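Phosphoribosylaminoimidazole carboxylase, ATPase subunit (Bacillus anthracis, PDB 3V4S) probably catalyses the ATP-dependent carboxylation of aminoimidazole ribonucleotide with bicarbonate, forming N5-carboxyaminoimidazole ribonucleotide in purine biosynthesis. Local coordinates at residues W190-K195 and F263-G268; E196-V201 and A215-V220. One frame throughout, in Å; residues are numbered along the deposited sequence.

Contact 1: W190-K195 and F263-G268; sequences WVPFEK and FATADG. With ATP (adenosine-5'-triphosphate), chain F.
Phe193 and Phe263 meet beside the adenine of ATP, in the ATP-grasp fold, where the loop leading into strand 195-203 borders strand 256-264. The backbones join through a classic beta bulge: Glu194 and Lys195 both face Ala264, whose carbonyl O accepts from Lys195 N at 3.3 Å and from Glu194 N at a modelled 2.5 Å, shorter than such a bond should be and probably a coordinate error. The return bond runs from Ala264 N to Lys195 O at 2.8 Å.

Phe193 can be followed outward. Its CB sits 3.4 Å from Ala264 O and also meets Phe263 CB. With chi1 at 59°, CG is set between backbone N and carbonyl carbon, which turns the ring toward Phe263, the two side chains crossing at a slant. CD1 lies over a face of the Phe263 ring, 3.5 Å from Phe263 CD2; CE1 comes next to adenine N3, which lies near the Phe193 plane at the ring edge; CZ approaches the ribose O2'. The two rings are only 15° from parallel but slid apart, so they barely overlap.

Phe263 CE1 and CZ continue to adenine C5 and C4, while its CD1 packs on Val191 CB. The Trp190 ring lays one face against adenine C2, which stands 3.4 Å above the indole plane. At the outer end, one water accepts from Ala266 N and donates to Pro192 O. The adenine itself is read by the backbone: Val191 N donates to ATP N1 at 2.9 Å, with an N-H...N angle of 175°.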
loop_
_atom_site.group_PDB
_atom_site.type_symbol
_atom_site.label_atom_id
_atom_site.label_comp_id
_atom_site.label_asym_id
_atom_site.label_seq_id
_atom_site.Cartn_x
_atom_site.Cartn_y
_atom_site.Cartn_z
ATOM N N TRP B 190 -36.616 16.417 3.386
ATOM C CA TRP B 190 -35.432 16.687 4.184
ATOM C C TRP B 190 -35.380 15.739 5.360
ATOM O O TRP B 190 -36.403 15.467 6.000
ATOM C CB TRP B 190 -35.480 18.115 4.674
ATOM C CG TRP B 190 -34.296 18.521 5.508
ATOM C CD1 TRP B 190 -34.194 18.525 6.896
ATOM C CD2 TRP B 190 -32.998 19.008 5.026
ATOM N NE1 TRP B 190 -32.953 18.967 7.294
ATOM C CE2 TRP B 190 -32.188 19.273 6.221
ATOM C CE3 TRP B 190 -32.446 19.237 3.776
ATOM C CZ2 TRP B 190 -30.891 19.751 6.136
ATOM C CZ3 TRP B 190 -31.136 19.714 3.702
ATOM C CH2 TRP B 190 -30.379 19.966 4.855
ATOM N N VAL B 191 -34.198 15.195 5.631
ATOM C CA VAL B 191 -34.011 14.317 6.780
ATOM C C VAL B 191 -33.176 15.081 7.808
ATOM O O VAL B 191 -32.045 15.479 7.514
ATOM C CB VAL B 191 -33.357 12.977 6.391
ATOM C CG1 VAL B 191 -33.149 12.106 7.623
ATOM C CG2 VAL B 191 -34.209 12.243 5.369
ATOM N N PRO B 192 -33.741 15.325 9.009
ATOM C CA PRO B 192 -32.991 16.089 9.999
ATOM C C PRO B 192 -32.026 15.196 10.800
ATOM O O PRO B 192 -32.128 15.122 12.014
ATOM C CB PRO B 192 -34.102 16.670 10.896
ATOM C CG PRO B 192 -35.225 15.672 10.809
ATOM C CD PRO B 192 -35.052 14.881 9.528
ATOM N N PHE B 193 -31.090 14.545 10.112
ATOM C CA PHE B 193 -30.152 13.599 10.727
ATOM C C PHE B 193 -29.220 14.221 11.778
ATOM O O PHE B 193 -28.976 15.431 11.778
ATOM C CB PHE B 193 -29.325 12.895 9.642
ATOM C CG PHE B 193 -28.523 13.833 8.771
ATOM C CD1 PHE B 193 -28.963 14.162 7.490
ATOM C CD2 PHE B 193 -27.327 14.391 9.225
ATOM C CE1 PHE B 193 -28.222 15.010 6.679
ATOM C CE2 PHE B 193 -26.591 15.249 8.425
ATOM C CZ PHE B 193 -27.039 15.555 7.143
ATOM N N GLU B 194 -28.691 13.386 12.669
ATOM C CA GLU B 194 -27.726 13.858 13.651
ATOM C C GLU B 194 -26.331 13.757 13.025
ATOM O O GLU B 194 -25.496 14.647 13.188
ATOM C CB GLU B 194 -27.816 13.015 14.927
ATOM C CG GLU B 194 -27.760 13.829 16.212
ATOM C CD GLU B 194 -27.375 13.004 17.442
ATOM O OE1 GLU B 194 -27.861 11.856 17.603
ATOM O OE2 GLU B 194 -26.576 13.513 18.263
ATOM N N LYS B 195 -26.099 12.662 12.304
ATOM C CA LYS B 195 -24.835 12.409 11.602
ATOM C C LYS B 195 -25.089 11.675 10.286
ATOM O O LYS B 195 -26.095 10.969 10.139
ATOM C CB LYS B 195 -23.887 11.580 12.486
ATOM C CG LYS B 195 -23.235 12.372 13.608
ATOM C CD LYS B 195 -22.652 11.459 14.673
ATOM C CE LYS B 195 -22.165 12.255 15.868
ATOM N NZ LYS B 195 -21.175 13.293 15.459
ATOM N N PHE B 263 -28.179 8.338 6.631
ATOM C CA PHE B 263 -28.490 9.444 7.511
ATOM C C PHE B 263 -28.911 8.846 8.842
ATOM O O PHE B 263 -29.788 7.985 8.876
ATOM C CB PHE B 263 -29.633 10.300 6.951
ATOM C CG PHE B 263 -29.301 11.040 5.672
ATOM C CD1 PHE B 263 -30.282 11.242 4.707
ATOM C CD2 PHE B 263 -28.024 11.549 5.435
ATOM C CE1 PHE B 263 -29.996 11.930 3.527
ATOM C CE2 PHE B 263 -27.734 12.234 4.257
ATOM C CZ PHE B 263 -28.727 12.424 3.304
ATOM N N ALA B 264 -28.286 9.286 9.932
ATOM C CA ALA B 264 -28.652 8.763 11.245
ATOM C C ALA B 264 -29.386 9.825 12.068
ATOM O O ALA B 264 -28.855 10.902 12.323
ATOM C CB ALA B 264 -27.434 8.218 11.970
ATOM N N THR B 265 -30.632 9.529 12.437
ATOM C CA THR B 265 -31.462 10.505 13.162
ATOM C C THR B 265 -31.322 10.361 14.690
ATOM O O THR B 265 -30.904 9.313 15.181
ATOM C CB THR B 265 -32.943 10.488 12.697
ATOM O OG1 THR B 265 -33.355 9.148 12.411
ATOM C CG2 THR B 265 -33.114 11.322 11.422
ATOM N N ALA B 266 -31.649 11.428 15.425
ATOM C CA ALA B 266 -31.439 11.485 16.888
ATOM C C ALA B 266 -32.111 10.337 17.651
ATOM O O ALA B 266 -31.726 10.025 18.778
ATOM C CB ALA B 266 -31.886 12.833 17.446
ATOM N N ASP B 267 -33.103 9.706 17.029
ATOM C CA ASP B 267 -33.796 8.578 17.644
ATOM C C ASP B 267 -33.217 7.225 17.217
ATOM O O ASP B 267 -33.804 6.178 17.488
ATOM C CB ASP B 267 -35.301 8.653 17.357
ATOM C CG ASP B 267 -35.624 8.500 15.886
ATOM O OD1 ASP B 267 -34.797 8.888 15.034
ATOM O OD2 ASP B 267 -36.717 7.993 15.580
ATOM N N GLY B 268 -32.067 7.249 16.549
ATOM C CA GLY B 268 -31.381 6.020 16.152
ATOM C C GLY B 268 -31.933 5.340 14.913
ATOM O O GLY B 268 -31.637 4.176 14.659
HETATM P PG ATP F . -21.946 12.604 -4.199
HETATM O O1G ATP F . -21.762 11.737 -2.980
HETATM O O2G ATP F . -20.818 13.572 -4.488
HETATM O O3G ATP F . -22.411 11.843 -5.410
HETATM P PB ATP F . -24.544 13.840 -4.597
HETATM O O1B ATP F . -24.267 14.911 -5.613
HETATM O O2B ATP F . -25.218 12.571 -5.012
HETATM O O3B ATP F . -23.185 13.566 -3.739
HETATM P PA ATP F . -26.223 13.659 -2.276
HETATM O O1A ATP F . -25.255 12.621 -1.754
HETATM O O2A ATP F . -27.634 13.254 -2.619
HETATM O O3A ATP F . -25.554 14.476 -3.507
HETATM O "O5'" ATP F . -26.290 14.847 -1.210
HETATM C "C5'" ATP F . -25.096 15.540 -0.853
HETATM C "C4'" ATP F . -25.282 15.970 0.594
HETATM O "O4'" ATP F . -26.457 16.796 0.717
HETATM C "C3'" ATP F . -25.532 14.787 1.525
HETATM O "O3'" ATP F . -24.345 14.075 1.920
HETATM C "C2'" ATP F . -26.303 15.451 2.657
HETATM O "O2'" ATP F . -25.415 16.090 3.580
HETATM C "C1'" ATP F . -27.147 16.511 1.941
HETATM N N9 ATP F . -28.488 15.927 1.672
HETATM C C8 ATP F . -28.881 15.300 0.538
HETATM N N7 ATP F . -30.159 14.856 0.650
HETATM C C5 ATP F . -30.614 15.210 1.871
HETATM C C6 ATP F . -31.875 15.070 2.641
HETATM N N6 ATP F . -32.962 14.450 2.121
HETATM N N1 ATP F . -31.914 15.591 3.895
HETATM C C2 ATP F . -30.859 16.222 4.452
HETATM N N3 ATP F . -29.690 16.378 3.812
HETATM C C4 ATP F . -29.506 15.912 2.544
HETATM O O HOH W 1 -31.771 13.873 14.402
#

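Contact 2: E196-V201 and A215-V220. With ATP (adenosine-5'-triphosphate), chain F.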
loop_
_atom_site.group_PDB
_atom_site.type_symbol
_atom_site.label_atom_id
_atom_site.label_comp_id
_atom_site.label_asym_id
_atom_site.label_seq_id
_atom_site.Cartn_x
_atom_site.Cartn_y
_atom_site.Cartn_z
ATOM N N GLU B 196 -24.182 11.874 9.327
ATOM C CA GLU B 196 -24.132 11.068 8.104
ATOM C C GLU B 196 -23.081 9.992 8.288
ATOM O O GLU B 196 -21.994 10.265 8.791
ATOM C CB GLU B 196 -23.694 11.908 6.911
ATOM C CG GLU B 196 -24.590 13.077 6.591
ATOM C CD GLU B 196 -24.265 13.646 5.236
ATOM O OE1 GLU B 196 -23.788 14.797 5.190
ATOM O OE2 GLU B 196 -24.465 12.930 4.232
ATOM N N VAL B 197 -23.390 8.774 7.869
ATOM C CA VAL B 197 -22.413 7.711 7.962
ATOM C C VAL B 197 -22.426 6.915 6.683
ATOM O O VAL B 197 -23.372 6.986 5.915
ATOM C CB VAL B 197 -22.653 6.770 9.173
ATOM C CG1 VAL B 197 -22.667 7.541 10.488
ATOM C CG2 VAL B 197 -23.904 5.923 8.978
ATOM N N SER B 198 -21.356 6.159 6.456
ATOM C CA SER B 198 -21.307 5.250 5.333
ATOM C C SER B 198 -20.670 3.939 5.735
ATOM O O SER B 198 -19.897 3.859 6.722
ATOM C CB SER B 198 -20.557 5.876 4.156
ATOM O OG SER B 198 -19.186 6.049 4.462
ATOM N N VAL B 199 -21.003 2.923 4.950
ATOM C CA VAL B 199 -20.533 1.577 5.131
ATOM C C VAL B 199 -20.177 1.047 3.751
ATOM O O VAL B 199 -20.957 1.208 2.785
ATOM C CB VAL B 199 -21.646 0.697 5.746
ATOM C CG1 VAL B 199 -21.139 -0.701 5.989
ATOM C CG2 VAL B 199 -22.126 1.286 7.062
ATOM N N ILE B 200 -18.973 0.477 3.647
ATOM C CA ILE B 200 -18.496 -0.132 2.415
ATOM C C ILE B 200 -18.609 -1.637 2.583
ATOM O O ILE B 200 -18.024 -2.209 3.510
ATOM C CB ILE B 200 -17.014 0.215 2.125
ATOM C CG1 ILE B 200 -16.733 1.734 2.169
ATOM C CG2 ILE B 200 -16.540 -0.444 0.835
ATOM C CD1 ILE B 200 -17.324 2.580 1.078
ATOM N N VAL B 201 -19.364 -2.284 1.708
ATOM C CA VAL B 201 -19.528 -3.717 1.814
ATOM C C VAL B 201 -18.909 -4.337 0.575
ATOM O O VAL B 201 -19.047 -3.798 -0.517
ATOM C CB VAL B 201 -21.022 -4.122 2.025
ATOM C CG1 VAL B 201 -21.899 -3.628 0.883
ATOM C CG2 VAL B 201 -21.159 -5.628 2.182
ATOM N N ALA B 215 -18.101 4.727 8.937
ATOM C CA ALA B 215 -17.411 6.003 8.918
ATOM C C ALA B 215 -18.417 7.104 9.125
ATOM O O ALA B 215 -19.516 7.051 8.576
ATOM C CB ALA B 215 -16.719 6.202 7.574
ATOM N N GLU B 216 -18.044 8.099 9.920
ATOM C CA GLU B 216 -18.850 9.299 10.065
ATOM C C GLU B 216 -18.328 10.343 9.087
ATOM O O GLU B 216 -17.131 10.705 9.122
ATOM C CB GLU B 216 -18.773 9.815 11.499
ATOM C CG GLU B 216 -19.359 11.192 11.691
ATOM C CD GLU B 216 -19.019 11.782 13.036
ATOM O OE1 GLU B 216 -18.511 11.053 13.929
ATOM O OE2 GLU B 216 -19.248 12.995 13.179
ATOM N N ASN B 217 -19.220 10.824 8.222
ATOM C CA ASN B 217 -18.831 11.698 7.126
ATOM C C ASN B 217 -19.270 13.145 7.307
ATOM O O ASN B 217 -20.406 13.434 7.702
ATOM C CB ASN B 217 -19.356 11.139 5.800
ATOM C CG ASN B 217 -18.773 9.778 5.479
ATOM O OD1 ASN B 217 -17.566 9.529 5.691
ATOM N ND2 ASN B 217 -19.619 8.879 4.970
ATOM N N ILE B 218 -18.355 14.055 7.015
ATOM C CA ILE B 218 -18.649 15.469 7.092
ATOM C C ILE B 218 -18.484 16.045 5.696
ATOM O O ILE B 218 -17.415 15.919 5.067
ATOM C CB ILE B 218 -17.781 16.196 8.146
ATOM C CG1 ILE B 218 -18.076 15.636 9.553
ATOM C CG2 ILE B 218 -18.019 17.701 8.093
ATOM C CD1 ILE B 218 -17.427 16.387 10.705
ATOM N N HIS B 219 -19.569 16.637 5.205
ATOM C CA HIS B 219 -19.588 17.253 3.890
ATOM C C HIS B 219 -19.571 18.745 4.059
ATOM O O HIS B 219 -20.107 19.261 5.041
ATOM C CB HIS B 219 -20.848 16.826 3.145
ATOM C CG HIS B 219 -20.864 15.371 2.760
ATOM N ND1 HIS B 219 -21.452 14.431 3.516
ATOM C CD2 HIS B 219 -20.330 14.712 1.657
ATOM C CE1 HIS B 219 -21.323 13.228 2.920
ATOM N NE2 HIS B 219 -20.633 13.402 1.785
ATOM N N VAL B 220 -18.959 19.446 3.105
ATOM C CA VAL B 220 -18.947 20.911 3.070
ATOM C C VAL B 220 -19.162 21.322 1.608
ATOM O O VAL B 220 -18.462 20.829 0.722
ATOM C CB VAL B 220 -17.607 21.477 3.591
ATOM C CG1 VAL B 220 -17.540 22.974 3.401
ATOM C CG2 VAL B 220 -17.410 21.132 5.055
HETATM P PG ATP F . -21.946 12.604 -4.199
HETATM O O1G ATP F . -21.762 11.737 -2.980
HETATM O O2G ATP F . -20.818 13.572 -4.488
HETATM O O3G ATP F . -22.411 11.843 -5.410
HETATM P PB ATP F . -24.544 13.840 -4.597
HETATM O O1B ATP F . -24.267 14.911 -5.613
HETATM O O2B ATP F . -25.218 12.571 -5.012
HETATM O O3B ATP F . -23.185 13.566 -3.739
HETATM P PA ATP F . -26.223 13.659 -2.276
HETATM O O1A ATP F . -25.255 12.621 -1.754
HETATM O O2A ATP F . -27.634 13.254 -2.619
HETATM O O3A ATP F . -25.554 14.476 -3.507
HETATM O "O5'" ATP F . -26.290 14.847 -1.210
HETATM C "C5'" ATP F . -25.096 15.540 -0.853
HETATM C "C4'" ATP F . -25.282 15.970 0.594
HETATM O "O4'" ATP F . -26.457 16.796 0.717
HETATM C "C3'" ATP F . -25.532 14.787 1.525
HETATM O "O3'" ATP F . -24.345 14.075 1.920
HETATM C "C2'" ATP F . -26.303 15.451 2.657
HETATM O "O2'" ATP F . -25.415 16.090 3.580
HETATM C "C1'" ATP F . -27.147 16.511 1.941
HETATM N N9 ATP F . -28.488 15.927 1.672
HETATM C C8 ATP F . -28.881 15.300 0.538
HETATM N N7 ATP F . -30.159 14.856 0.650
HETATM C C5 ATP F . -30.614 15.210 1.871
HETATM C C6 ATP F . -31.875 15.070 2.641
HETATM N N6 ATP F . -32.962 14.450 2.121
HETATM N N1 ATP F . -31.914 15.591 3.895
HETATM C C2 ATP F . -30.859 16.222 4.452
HETATM N N3 ATP F . -29.690 16.378 3.812
HETATM C C4 ATP F . -29.506 15.912 2.544
HETATM O O HOH W 2 -21.967 13.894 9.961
HETATM O O HOH W 3 -22.149 16.549 6.528
#
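Glu196 and His219 come together at the ribose hydroxyls of ATP, at the splayed end of an antiparallel pairing within the hairpin of strands 195-203 and 209-220. The tight part lies at Val197 and Ser198. Ser198 and Ala215 form a hydrogen-bonded pair, Ser198 N reaching Ala215 O at 2.9 Å and Ala215 N returning to Ser198 O at 3.0 Å. Next to it, Val197 and Glu216 are a non-hydrogen-bonded pair with CA atoms 4.4 Å apart. On the face carrying Ser198 and Asn217, Asn217 ND2 donates to Ser198 OG nearly in its own amide plane; Ser282 and Ser227 engage the Ser198 hydroxyl and Asn217 OD1 respectively.

Toward His219 the segments part, their directions being 129° apart, and water enters. One water links Glu196 N to Asn217 O, and another joins Glu196 OE1 to His219 N. Here side chains take over: Glu196, extended beyond CG, reaches out so that His219 ND1 donates to OE1 at 2.9 Å. The bond is bent, 141° at the hydrogen, and meets OE1 from above the carboxylate plane.

Each carboxylate oxygen also takes one ribose hydroxyl, ATP O2' on OE1 and O3' on OE2, both at 2.6 Å, while O3' lies over a face of the imidazole. The four bonds are consistent with a charged carboxylate that accepts both ribose hydroxyls, while His219 and a water on OE1 probably fix its orientation.

Leaving strand 185-189, the chain runs through 190-195 and enters strand 195-203, the first strand of a hairpin. Contact 2 closes the short loop, joining 196-201 to 215-220 with 13 residues between them. The chain then passes strand 223-229 and helix 235-251 before strand 256-264 brings 263-268 back to 190-195, so contact 1 closes a longer loop that encloses contact 2. Strand 195-203 thus lies between strands 256-264 and 209-220 in one antiparallel sheet. The salt bridge from Lys195 NZ to Glu216 OE2 and the packing of Phe263 CE2 on Glu196 OE2 join the contacts directly. Together they border ATP from adenine to ribose.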